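Local coordinates for protein lipase aflb (Neosartorya fumigata, PDB 6IDY) that probably hydrolyses ester bonds of lipids, as a fungal lipase of the alpha/beta-hydrolase fold that carries a bound calcium ion, at residues Y366-L378 with D385-R397. Sequence-based numbering, arbitrary orientation.
Sequences YNPLAWALAVDAL and DPSRLDLDVVCGR. With CA (calcium ion), chain D.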
loop_
_atom_site.group_PDB
_atom_site.type_symbol
_atom_site.label_atom_id
_atom_site.label_comp_id
_atom_site.label_asym_id
_atom_site.label_seq_id
_atom_site.Cartn_x
_atom_site.Cartn_y
_atom_site.Cartn_z
ATOM N N TYR A 366 5.719 -7.830 -5.032
ATOM C CA TYR A 366 6.000 -9.034 -5.810
ATOM C C TYR A 366 7.354 -9.657 -5.430
ATOM O O TYR A 366 7.868 -10.496 -6.165
ATOM C CB TYR A 366 5.849 -8.807 -7.336
ATOM C CG TYR A 366 6.676 -7.684 -7.938
ATOM C CD1 TYR A 366 8.061 -7.788 -8.044
ATOM C CD2 TYR A 366 6.064 -6.564 -8.492
ATOM C CE1 TYR A 366 8.821 -6.774 -8.626
ATOM C CE2 TYR A 366 6.812 -5.548 -9.086
ATOM C CZ TYR A 366 8.190 -5.662 -9.159
ATOM O OH TYR A 366 8.933 -4.652 -9.721
ATOM N N ASN A 367 7.924 -9.257 -4.281
ATOM C CA ASN A 367 9.211 -9.790 -3.826
ATOM C C ASN A 367 9.054 -11.200 -3.198
ATOM O O ASN A 367 8.173 -11.387 -2.356
ATOM C CB ASN A 367 9.912 -8.820 -2.871
ATOM C CG ASN A 367 11.254 -9.324 -2.430
ATOM O OD1 ASN A 367 11.367 -10.072 -1.461
ATOM N ND2 ASN A 367 12.297 -8.962 -3.155
ATOM N N PRO A 368 9.895 -12.195 -3.586
ATOM C CA PRO A 368 9.730 -13.556 -3.034
ATOM C C PRO A 368 9.948 -13.675 -1.531
ATOM O O PRO A 368 9.259 -14.471 -0.893
ATOM C CB PRO A 368 10.725 -14.398 -3.833
ATOM C CG PRO A 368 11.682 -13.435 -4.393
ATOM C CD PRO A 368 10.974 -12.152 -4.596
ATOM N N LEU A 369 10.880 -12.883 -0.968
ATOM C CA LEU A 369 11.141 -12.861 0.472
ATOM C C LEU A 369 9.940 -12.247 1.208
ATOM O O LEU A 369 9.527 -12.792 2.232
ATOM C CB LEU A 369 12.456 -12.125 0.807
ATOM C CG LEU A 369 12.816 -11.969 2.298
ATOM C CD1 LEU A 369 13.190 -13.314 2.945
ATOM C CD2 LEU A 369 13.908 -10.930 2.496
ATOM N N ALA A 370 9.345 -11.164 0.646
ATOM C CA ALA A 370 8.155 -10.520 1.221
ATOM C C ALA A 370 7.018 -11.544 1.380
ATOM O O ALA A 370 6.414 -11.626 2.450
ATOM C CB ALA A 370 7.703 -9.361 0.347
ATOM N N TRP A 371 6.782 -12.357 0.334
ATOM C CA TRP A 371 5.775 -13.425 0.300
ATOM C C TRP A 371 6.077 -14.546 1.282
ATOM O O TRP A 371 5.180 -14.953 2.018
ATOM C CB TRP A 371 5.642 -13.984 -1.117
ATOM C CG TRP A 371 4.733 -13.155 -1.962
ATOM C CD1 TRP A 371 4.977 -11.901 -2.450
ATOM C CD2 TRP A 371 3.396 -13.489 -2.352
ATOM N NE1 TRP A 371 3.878 -11.442 -3.136
ATOM C CE2 TRP A 371 2.897 -12.404 -3.107
ATOM C CE3 TRP A 371 2.570 -14.614 -2.149
ATOM C CZ2 TRP A 371 1.602 -12.400 -3.644
ATOM C CZ3 TRP A 371 1.294 -14.616 -2.699
ATOM C CH2 TRP A 371 0.817 -13.514 -3.422
ATOM N N ALA A 372 7.341 -15.024 1.313
ATOM C CA ALA A 372 7.776 -16.085 2.220
ATOM C C ALA A 372 7.628 -15.637 3.681
ATOM O O ALA A 372 7.220 -16.434 4.524
ATOM C CB ALA A 372 9.212 -16.480 1.918
ATOM N N LEU A 373 7.891 -14.345 3.964
ATOM C CA LEU A 373 7.731 -13.789 5.307
ATOM C C LEU A 373 6.263 -13.649 5.676
ATOM O O LEU A 373 5.907 -13.907 6.825
ATOM C CB LEU A 373 8.458 -12.445 5.445
ATOM C CG LEU A 373 9.980 -12.522 5.560
ATOM C CD1 LEU A 373 10.597 -11.212 5.185
ATOM C CD2 LEU A 373 10.431 -13.001 6.951
ATOM N N ALA A 374 5.408 -13.263 4.702
ATOM C CA ALA A 374 3.965 -13.133 4.916
ATOM C C ALA A 374 3.365 -14.501 5.286
ATOM O O ALA A 374 2.604 -14.589 6.241
ATOM C CB ALA A 374 3.293 -12.575 3.668
ATOM N N VAL A 375 3.756 -15.563 4.553
ATOM C CA VAL A 375 3.319 -16.953 4.743
ATOM C C VAL A 375 3.799 -17.457 6.109
ATOM O O VAL A 375 3.003 -18.003 6.875
ATOM C CB VAL A 375 3.772 -17.861 3.561
ATOM C CG1 VAL A 375 3.541 -19.344 3.853
ATOM C CG2 VAL A 375 3.073 -17.458 2.274
ATOM N N ASP A 376 5.080 -17.223 6.430
ATOM C CA ASP A 376 5.660 -17.610 7.715
ATOM C C ASP A 376 4.971 -16.892 8.896
ATOM O O ASP A 376 4.723 -17.532 9.919
ATOM C CB ASP A 376 7.179 -17.385 7.717
ATOM C CG ASP A 376 7.825 -17.738 9.032
ATOM O OD1 ASP A 376 8.129 -18.935 9.243
ATOM O OD2 ASP A 376 8.000 -16.829 9.858
ATOM N N ALA A 377 4.646 -15.589 8.746
ATOM C CA ALA A 377 3.958 -14.792 9.773
ATOM C C ALA A 377 2.572 -15.356 10.080
ATOM O O ALA A 377 2.193 -15.452 11.246
ATOM C CB ALA A 377 3.825 -13.346 9.317
ATOM N N LEU A 378 1.821 -15.719 9.030
ATOM C CA LEU A 378 0.467 -16.254 9.143
ATOM C C LEU A 378 0.405 -17.674 9.706
ATOM O O LEU A 378 -0.629 -18.052 10.255
ATOM C CB LEU A 378 -0.250 -16.177 7.786
ATOM C CG LEU A 378 -0.526 -14.765 7.264
ATOM C CD1 LEU A 378 -0.907 -14.791 5.809
ATOM C CD2 LEU A 378 -1.596 -14.067 8.088
ATOM N N ASP A 385 9.593 -14.720 10.508
ATOM C CA ASP A 385 10.964 -14.905 10.960
ATOM C C ASP A 385 11.832 -15.445 9.821
ATOM O O ASP A 385 11.622 -16.590 9.404
ATOM C CB ASP A 385 10.991 -15.858 12.174
ATOM C CG ASP A 385 12.307 -15.946 12.936
ATOM O OD1 ASP A 385 13.351 -15.541 12.379
ATOM O OD2 ASP A 385 12.292 -16.424 14.082
ATOM N N PRO A 386 12.827 -14.659 9.323
ATOM C CA PRO A 386 13.674 -15.160 8.223
ATOM C C PRO A 386 14.517 -16.390 8.574
ATOM O O PRO A 386 14.895 -17.145 7.668
ATOM C CB PRO A 386 14.536 -13.954 7.838
ATOM C CG PRO A 386 14.497 -13.050 9.006
ATOM C CD PRO A 386 13.189 -13.275 9.703
ATOM N N SER A 387 14.777 -16.619 9.884
ATOM C CA SER A 387 15.552 -17.775 10.353
ATOM C C SER A 387 14.790 -19.104 10.182
ATOM O O SER A 387 15.415 -20.165 10.215
ATOM C CB SER A 387 16.013 -17.580 11.795
ATOM O OG SER A 387 14.955 -17.767 12.719
ATOM N N ARG A 388 13.451 -19.044 9.980
ATOM C CA ARG A 388 12.601 -20.224 9.763
ATOM C C ARG A 388 12.461 -20.534 8.278
ATOM O O ARG A 388 11.845 -21.535 7.911
ATOM C CB ARG A 388 11.208 -20.019 10.368
ATOM C CG ARG A 388 11.139 -20.146 11.886
ATOM C CD ARG A 388 9.702 -20.304 12.356
ATOM N NE ARG A 388 8.882 -19.125 12.052
ATOM C CZ ARG A 388 8.445 -18.253 12.955
ATOM N NH1 ARG A 388 8.732 -18.416 14.240
ATOM N NH2 ARG A 388 7.709 -17.217 12.583
ATOM N N LEU A 389 13.021 -19.678 7.419
ATOM C CA LEU A 389 12.934 -19.848 5.971
ATOM C C LEU A 389 14.190 -20.468 5.376
ATOM O O LEU A 389 15.286 -20.281 5.905
ATOM C CB LEU A 389 12.664 -18.491 5.278
ATOM C CG LEU A 389 11.409 -17.702 5.677
ATOM C CD1 LEU A 389 11.407 -16.334 5.013
ATOM C CD2 LEU A 389 10.133 -18.453 5.316
ATOM N N ASP A 390 14.028 -21.163 4.239
ATOM C CA ASP A 390 15.150 -21.702 3.481
ATOM C C ASP A 390 15.570 -20.518 2.601
ATOM O O ASP A 390 15.035 -20.341 1.504
ATOM C CB ASP A 390 14.699 -22.912 2.636
ATOM C CG ASP A 390 15.801 -23.644 1.880
ATOM O OD1 ASP A 390 16.924 -23.094 1.770
ATOM O OD2 ASP A 390 15.541 -24.765 1.395
ATOM N N LEU A 391 16.472 -19.663 3.129
ATOM C CA LEU A 391 16.912 -18.438 2.453
ATOM C C LEU A 391 17.661 -18.678 1.144
ATOM O O LEU A 391 17.558 -17.833 0.264
ATOM C CB LEU A 391 17.704 -17.497 3.376
ATOM C CG LEU A 391 16.924 -16.871 4.550
ATOM C CD1 LEU A 391 17.825 -16.003 5.393
ATOM C CD2 LEU A 391 15.727 -16.049 4.069
ATOM N N ASP A 392 18.345 -19.823 0.966
ATOM C CA ASP A 392 19.020 -20.119 -0.311
ATOM C C ASP A 392 17.994 -20.213 -1.455
ATOM O O ASP A 392 18.218 -19.651 -2.529
ATOM C CB ASP A 392 19.854 -21.412 -0.222
ATOM C CG ASP A 392 21.028 -21.345 0.742
ATOM O OD1 ASP A 392 21.747 -20.316 0.740
ATOM O OD2 ASP A 392 21.240 -22.329 1.487
ATOM N N VAL A 393 16.851 -20.876 -1.196
ATOM C CA VAL A 393 15.761 -21.040 -2.156
ATOM C C VAL A 393 15.006 -19.703 -2.317
ATOM O O VAL A 393 14.849 -19.225 -3.439
ATOM C CB VAL A 393 14.821 -22.219 -1.765
ATOM C CG1 VAL A 393 13.597 -22.293 -2.676
ATOM C CG2 VAL A 393 15.572 -23.551 -1.770
ATOM N N VAL A 394 14.562 -19.100 -1.196
ATOM C CA VAL A 394 13.796 -17.849 -1.186
ATOM C C VAL A 394 14.579 -16.682 -1.837
ATOM O O VAL A 394 14.041 -16.029 -2.737
ATOM C CB VAL A 394 13.272 -17.518 0.238
ATOM C CG1 VAL A 394 12.664 -16.122 0.303
ATOM C CG2 VAL A 394 12.260 -18.567 0.709
ATOM N N CYS A 395 15.843 -16.450 -1.414
ATOM C CA CYS A 395 16.676 -15.366 -1.951
ATOM C C CYS A 395 17.089 -15.589 -3.413
ATOM O O CYS A 395 17.360 -14.617 -4.110
ATOM C CB CYS A 395 17.882 -15.074 -1.059
ATOM S SG CYS A 395 17.455 -14.563 0.631
ATOM N N GLY A 396 17.090 -16.846 -3.858
ATOM C CA GLY A 396 17.420 -17.236 -5.227
ATOM C C GLY A 396 16.342 -16.896 -6.242
ATOM O O GLY A 396 16.605 -16.868 -7.445
ATOM N N ARG A 397 15.117 -16.643 -5.763
ATOM C CA ARG A 397 13.968 -16.290 -6.594
ATOM C C ARG A 397 13.936 -14.781 -6.885
ATOM O O ARG A 397 14.541 -13.991 -6.160
ATOM C CB ARG A 397 12.659 -16.684 -5.886
ATOM C CG ARG A 397 12.390 -18.176 -5.707
ATOM C CD ARG A 397 11.229 -18.340 -4.742
ATOM N NE ARG A 397 10.811 -19.732 -4.564
ATOM C CZ ARG A 397 10.174 -20.188 -3.489
ATOM N NH1 ARG A 397 9.902 -19.377 -2.474
ATOM N NH2 ARG A 397 9.815 -21.464 -3.415
HETATM CA CA CA D . 1.721 -14.751 13.297
HETATM O O HOH W 1 -0.094 -16.241 13.423
HETATM O O HOH W 2 0.709 -13.865 15.288
#
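D376 and R388 form a side-on salt bridge. R388 NE donates to D376 OD1 at 2.9 Å on the syn lone pair, nearly straight at 172°. R388 NH2 reaches D376 OD2 at 2.8 Å, also on the syn side but tilted out of the carboxylate plane. The two flat groups are nearly coplanar, 27° apart. The backbone N of D385 gives a third bond, 2.7 Å to D376 OD2, on the anti side and from the opposite face to NH2. Three donors thus fix the rotation of this buried carboxylate and probably stabilise its negative charge. D376 CG lies anti to the backbone N (chi1 179°), which carries the carboxylate out to the 385-388 turn. The R388 chain is bent at chi3, and CB of D385 lies over one face of its guanidinium.

Toward the N-terminus of helix 368-379 the contact turns apolar. L389 wedges in with both methyls: CD1 meets A372 CB at 3.8 Å and also L373 CD2, while CD2 packs on D376 CB. L373 CD2 also touches the ring of P386. V394 CG1 sits 3.6 Å from L369 CA and also touches A372 CB. L369 CD1 reaches L391 CD2. At the far end, P368 packs on R397, CB to CB at 3.6 Å.

An Asx turn and an N-cap shape these partners. D385 OD1 accepts from S387 N in the turn, and N367 OD1 caps helix 368-379 through A370 N. The C395-C350 disulfide ties helix 391-396 to the end of helix 346-349. L373 also packs on strand 310-314 of the central sheet. One residue after D376, A377 O binds calcium at 2.2 Å, with D255, H380 and G382 completing the protein ligands. Helix 368-379 thus packs against a 3-10 turn and a short helix, on the outside of the sheet of an alpha/beta-hydrolase fold, beside its calcium site.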